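Local coordinates for protein D-psicose 3-epimerase (Agrobacterium tumefaciens, PDB 2HK0) that interconverts D-fructose and D-psicose by epimerisation at C3, in a metal-dependent active site carried by a TIM barrel, at residues L180-D192 / E210-L224. Numbering follows the deposited sequence.
Sequences LNTAAEGVAFVKD and EEDSFGDAIRTAGPL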
loop_
_atom_site.group_PDB
_atom_site.type_symbol
_atom_site.label_atom_id
_atom_site.label_comp_id
_atom_site.label_asym_id
_atom_site.label_seq_id
_atom_site.Cartn_x
_atom_site.Cartn_y
_atom_site.Cartn_z
ATOM N N LEU A 180 18.662 -4.910 -19.370
ATOM C CA LEU A 180 17.248 -5.220 -19.098
ATOM C C LEU A 180 16.965 -4.894 -17.615
ATOM O O LEU A 180 17.395 -5.624 -16.713
ATOM C CB LEU A 180 16.970 -6.704 -19.392
ATOM C CG LEU A 180 17.446 -7.234 -20.763
ATOM C CD1 LEU A 180 17.194 -8.744 -20.872
ATOM C CD2 LEU A 180 16.702 -6.516 -21.890
ATOM N N ASN A 181 16.265 -3.783 -17.376
ATOM C CA ASN A 181 15.933 -3.322 -16.024
ATOM C C ASN A 181 14.441 -3.326 -15.775
ATOM O O ASN A 181 13.978 -3.183 -14.639
ATOM C CB ASN A 181 16.416 -1.888 -15.830
ATOM C CG ASN A 181 17.909 -1.767 -15.935
ATOM O OD1 ASN A 181 18.418 -0.882 -16.608
ATOM N ND2 ASN A 181 18.626 -2.665 -15.267
ATOM N N THR A 182 13.697 -3.517 -16.846
ATOM C CA THR A 182 12.253 -3.473 -16.797
ATOM C C THR A 182 11.559 -4.676 -17.455
ATOM O O THR A 182 12.086 -5.249 -18.412
ATOM C CB THR A 182 11.852 -2.157 -17.506
ATOM O OG1 THR A 182 11.530 -1.157 -16.529
ATOM C CG2 THR A 182 10.789 -2.379 -18.477
ATOM N N ALA A 183 10.383 -5.057 -16.955
ATOM C CA ALA A 183 9.648 -6.156 -17.565
ATOM C C ALA A 183 9.432 -5.841 -19.065
ATOM O O ALA A 183 9.590 -6.703 -19.912
ATOM C CB ALA A 183 8.297 -6.353 -16.853
ATOM N N ALA A 184 9.104 -4.590 -19.387
ATOM C CA ALA A 184 8.872 -4.205 -20.785
ATOM C C ALA A 184 10.140 -4.394 -21.617
ATOM O O ALA A 184 10.069 -4.808 -22.771
ATOM C CB ALA A 184 8.396 -2.755 -20.862
ATOM N N GLU A 185 11.299 -4.086 -21.039
ATOM C CA GLU A 185 12.558 -4.270 -21.757
ATOM C C GLU A 185 12.833 -5.767 -21.898
ATOM O O GLU A 185 13.333 -6.219 -22.933
ATOM C CB GLU A 185 13.718 -3.604 -21.005
ATOM C CG GLU A 185 13.665 -2.085 -20.970
ATOM C CD GLU A 185 14.858 -1.477 -20.245
ATOM O OE1 GLU A 185 15.237 -1.992 -19.172
ATOM O OE2 GLU A 185 15.415 -0.482 -20.741
ATOM N N GLY A 186 12.504 -6.533 -20.852
ATOM C CA GLY A 186 12.718 -7.971 -20.878
ATOM C C GLY A 186 11.886 -8.602 -21.980
ATOM O O GLY A 186 12.370 -9.435 -22.746
ATOM N N VAL A 187 10.626 -8.205 -22.066
ATOM C CA VAL A 187 9.753 -8.724 -23.109
ATOM C C VAL A 187 10.260 -8.354 -24.518
ATOM O O VAL A 187 10.205 -9.175 -25.429
ATOM C CB VAL A 187 8.324 -8.200 -22.921
ATOM C CG1 VAL A 187 7.498 -8.434 -24.198
ATOM C CG2 VAL A 187 7.663 -8.918 -21.726
ATOM N N ALA A 188 10.778 -7.138 -24.693
ATOM C CA ALA A 188 11.260 -6.726 -26.017
ATOM C C ALA A 188 12.438 -7.607 -26.404
ATOM O O ALA A 188 12.537 -8.071 -27.535
ATOM C CB ALA A 188 11.678 -5.252 -26.012
ATOM N N PHE A 189 13.322 -7.848 -25.447
ATOM C CA PHE A 189 14.491 -8.675 -25.692
ATOM C C PHE A 189 14.077 -10.091 -26.112
ATOM O O PHE A 189 14.606 -10.637 -27.075
ATOM C CB PHE A 189 15.357 -8.731 -24.426
ATOM C CG PHE A 189 16.566 -9.610 -24.552
ATOM C CD1 PHE A 189 16.476 -10.983 -24.327
ATOM C CD2 PHE A 189 17.799 -9.062 -24.878
ATOM C CE1 PHE A 189 17.612 -11.798 -24.426
ATOM C CE2 PHE A 189 18.951 -9.869 -24.983
ATOM C CZ PHE A 189 18.859 -11.231 -24.758
ATOM N N VAL A 190 13.146 -10.682 -25.365
ATOM C CA VAL A 190 12.662 -12.021 -25.651
ATOM C C VAL A 190 11.997 -12.099 -27.042
ATOM O O VAL A 190 12.212 -13.064 -27.791
ATOM C CB VAL A 190 11.700 -12.481 -24.522
ATOM C CG1 VAL A 190 10.919 -13.734 -24.931
ATOM C CG2 VAL A 190 12.526 -12.780 -23.272
ATOM N N LYS A 191 11.211 -11.088 -27.399
ATOM C CA LYS A 191 10.567 -11.091 -28.717
ATOM C C LYS A 191 11.623 -11.034 -29.823
ATOM O O LYS A 191 11.478 -11.672 -30.860
ATOM C CB LYS A 191 9.600 -9.917 -28.837
ATOM C CG LYS A 191 8.300 -10.143 -28.077
ATOM C CD LYS A 191 7.390 -8.928 -28.159
ATOM C CE LYS A 191 6.044 -9.192 -27.499
ATOM N NZ LYS A 191 5.165 -7.978 -27.618
ATOM N N ASP A 192 12.683 -10.264 -29.596
ATOM C CA ASP A 192 13.774 -10.170 -30.555
ATOM C C ASP A 192 14.501 -11.499 -30.707
ATOM O O ASP A 192 14.994 -11.821 -31.792
ATOM C CB ASP A 192 14.800 -9.130 -30.126
ATOM C CG ASP A 192 14.522 -7.777 -30.718
ATOM O OD1 ASP A 192 13.746 -7.719 -31.700
ATOM O OD2 ASP A 192 15.081 -6.775 -30.217
ATOM N N GLU A 210 13.173 -0.837 -9.934
ATOM C CA GLU A 210 12.898 -0.320 -11.274
ATOM C C GLU A 210 11.469 -0.119 -11.780
ATOM O O GLU A 210 11.214 0.816 -12.536
ATOM C CB GLU A 210 13.633 -1.202 -12.289
ATOM C CG GLU A 210 15.130 -1.346 -12.021
ATOM C CD GLU A 210 15.867 -0.009 -12.008
ATOM O OE1 GLU A 210 15.341 0.984 -12.568
ATOM O OE2 GLU A 210 16.982 0.047 -11.448
ATOM N N GLU A 211 10.541 -0.973 -11.376
ATOM C CA GLU A 211 9.188 -0.888 -11.920
ATOM C C GLU A 211 8.255 0.185 -11.408
ATOM O O GLU A 211 8.262 0.551 -10.224
ATOM C CB GLU A 211 8.470 -2.230 -11.770
ATOM C CG GLU A 211 9.207 -3.450 -12.359
ATOM C CD GLU A 211 9.198 -3.489 -13.891
ATOM O OE1 GLU A 211 8.468 -2.688 -14.525
ATOM O OE2 GLU A 211 9.917 -4.342 -14.447
ATOM N N ASP A 212 7.417 0.657 -12.318
ATOM C CA ASP A 212 6.397 1.644 -11.997
ATOM C C ASP A 212 5.284 0.950 -11.183
ATOM O O ASP A 212 4.742 1.525 -10.234
ATOM C CB ASP A 212 5.802 2.228 -13.293
ATOM C CG ASP A 212 4.643 3.179 -13.024
ATOM O OD1 ASP A 212 4.774 4.055 -12.140
ATOM O OD2 ASP A 212 3.601 3.062 -13.706
ATOM N N SER A 213 4.956 -0.288 -11.556
ATOM C CA SER A 213 3.907 -1.062 -10.880
ATOM C C SER A 213 4.191 -2.573 -10.940
ATOM O O SER A 213 4.470 -3.106 -12.013
ATOM C CB SER A 213 2.547 -0.771 -11.536
ATOM O OG SER A 213 1.586 -1.765 -11.191
ATOM N N PHE A 214 4.102 -3.257 -9.797
ATOM C CA PHE A 214 4.364 -4.701 -9.744
ATOM C C PHE A 214 3.336 -5.458 -10.594
ATOM O O PHE A 214 3.696 -6.323 -11.406
ATOM C CB PHE A 214 4.309 -5.229 -8.296
ATOM C CG PHE A 214 5.446 -4.763 -7.429
ATOM C CD1 PHE A 214 5.353 -3.573 -6.713
ATOM C CD2 PHE A 214 6.610 -5.518 -7.318
ATOM C CE1 PHE A 214 6.412 -3.144 -5.893
ATOM C CE2 PHE A 214 7.659 -5.098 -6.505
ATOM C CZ PHE A 214 7.559 -3.909 -5.794
ATOM N N GLY A 215 2.058 -5.132 -10.396
ATOM C CA GLY A 215 1.017 -5.785 -11.158
ATOM C C GLY A 215 1.175 -5.538 -12.647
ATOM O O GLY A 215 1.018 -6.461 -13.459
ATOM N N ASP A 216 1.478 -4.297 -13.018
ATOM C CA ASP A 216 1.644 -3.961 -14.426
ATOM C C ASP A 216 2.828 -4.678 -15.047
ATOM O O ASP A 216 2.745 -5.102 -16.195
ATOM C CB ASP A 216 1.827 -2.451 -14.628
ATOM C CG ASP A 216 0.502 -1.689 -14.615
ATOM O OD1 ASP A 216 -0.579 -2.326 -14.555
ATOM O OD2 ASP A 216 0.544 -0.439 -14.679
ATOM N N ALA A 217 3.922 -4.817 -14.292
ATOM C CA ALA A 217 5.115 -5.476 -14.820
ATOM C C ALA A 217 4.820 -6.963 -15.085
ATOM O O ALA A 217 5.253 -7.542 -16.095
ATOM C CB ALA A 217 6.279 -5.325 -13.830
ATOM N N ILE A 218 4.059 -7.570 -14.186
ATOM C CA ILE A 218 3.717 -8.986 -14.311
ATOM C C ILE A 218 2.788 -9.212 -15.493
ATOM O O ILE A 218 2.962 -10.151 -16.266
ATOM C CB ILE A 218 3.072 -9.487 -13.011
ATOM C CG1 ILE A 218 4.158 -9.565 -11.935
ATOM C CG2 ILE A 218 2.396 -10.844 -13.229
ATOM C CD1 ILE A 218 3.648 -9.832 -10.523
ATOM N N ARG A 219 1.810 -8.329 -15.647
ATOM C CA ARG A 219 0.888 -8.448 -16.754
ATOM C C ARG A 219 1.625 -8.185 -18.067
ATOM O O ARG A 219 1.305 -8.786 -19.087
ATOM C CB ARG A 219 -0.251 -7.453 -16.582
ATOM C CG ARG A 219 -1.592 -8.107 -16.457
ATOM C CD ARG A 219 -2.270 -7.736 -15.173
ATOM N NE ARG A 219 -2.033 -6.344 -14.824
ATOM C CZ ARG A 219 -2.263 -5.851 -13.617
ATOM N NH1 ARG A 219 -2.745 -6.645 -12.673
ATOM N NH2 ARG A 219 -1.961 -4.586 -13.350
ATOM N N THR A 220 2.602 -7.276 -18.038
ATOM C CA THR A 220 3.382 -6.965 -19.233
ATOM C C THR A 220 4.128 -8.225 -19.657
ATOM O O THR A 220 4.182 -8.562 -20.840
ATOM C CB THR A 220 4.386 -5.824 -18.959
ATOM O OG1 THR A 220 3.672 -4.593 -18.827
ATOM C CG2 THR A 220 5.383 -5.694 -20.087
ATOM N N ALA A 221 4.698 -8.932 -18.690
ATOM C CA ALA A 221 5.418 -10.171 -18.995
ATOM C C ALA A 221 4.417 -11.158 -19.573
ATOM O O ALA A 221 4.712 -11.881 -20.529
ATOM C CB ALA A 221 6.047 -10.751 -17.723
ATOM N N GLY A 222 3.236 -11.189 -18.964
ATOM C CA GLY A 222 2.157 -12.049 -19.415
ATOM C C GLY A 222 2.531 -13.473 -19.786
ATOM O O GLY A 222 3.155 -14.188 -19.006
ATOM N N PRO A 223 2.164 -13.912 -20.993
ATOM C CA PRO A 223 2.469 -15.272 -21.446
ATOM C C PRO A 223 3.961 -15.594 -21.492
ATOM O O PRO A 223 4.331 -16.763 -21.505
ATOM C CB PRO A 223 1.819 -15.323 -22.834
ATOM C CG PRO A 223 0.698 -14.303 -22.726
ATOM C CD PRO A 223 1.412 -13.175 -22.029
ATOM N N LEU A 224 4.810 -14.572 -21.527
ATOM C CA LEU A 224 6.261 -14.790 -21.573
ATOM C C LEU A 224 6.929 -14.974 -20.202
ATOM O O LEU A 224 8.142 -15.221 -20.133
ATOM C CB LEU A 224 6.960 -13.639 -22.310
ATOM C CG LEU A 224 6.633 -13.551 -23.810
ATOM C CD1 LEU A 224 7.351 -12.354 -24.438
ATOM C CD2 LEU A 224 7.034 -14.858 -24.496
HETATM O O HOH W 1 7.898 -2.870 -17.198
#
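Glu211 reaches across to the start of helix 183-193 and takes the backbone N-H of Ala183 on the syn lone pair of OE2 (2.6 Å, 151° at the hydrogen). The bend at chi2 (-73°) brings the carboxylate up to the open N-terminal end of the helix, where its other oxygen, OE1, accepts from a water that in turn accepts from Ala184 N. One carboxylate thus serves two successive amides at the N-terminus of the helix, one directly and one through water; Thr182, at the N-cap position, makes no capping bond with its own side chain. The positive end of the helix dipole would probably help to stabilise the negative charge.

Past this hydrogen-bonded end the segments 183-192 and 214-221 run almost parallel, 8° apart, with axes 8.8 Å from each other at closest approach. Small residues allow this: Ala183 CB lies 3.8 Å from Ala217 CB and 3.4 Å from Ala217 O. Val187 lays CG2 against the backbone of Thr220 and Ala221, 3.6 Å from Thr220 O, while CG1, anti to the backbone N, meets Leu224 CD1. Val190 and Leu224 meet tip to tip, CG1 to CD1 at 3.9 Å. At the exposed side the Thr220 methyl CG2 lies against Ala184, CG2 to CA at 3.9 Å; looser still, Lys191 passes Leu224 at 4.4 Å from CG to CD1.

On the barrel side, Ala183, Val187, Val190 and Ala221 rest on strand 198-203, making this a pairing of outer helices on the barrel wall; helix 142-162 flanks Phe189 and helix 245-254 flanks Phe214 and Ile218.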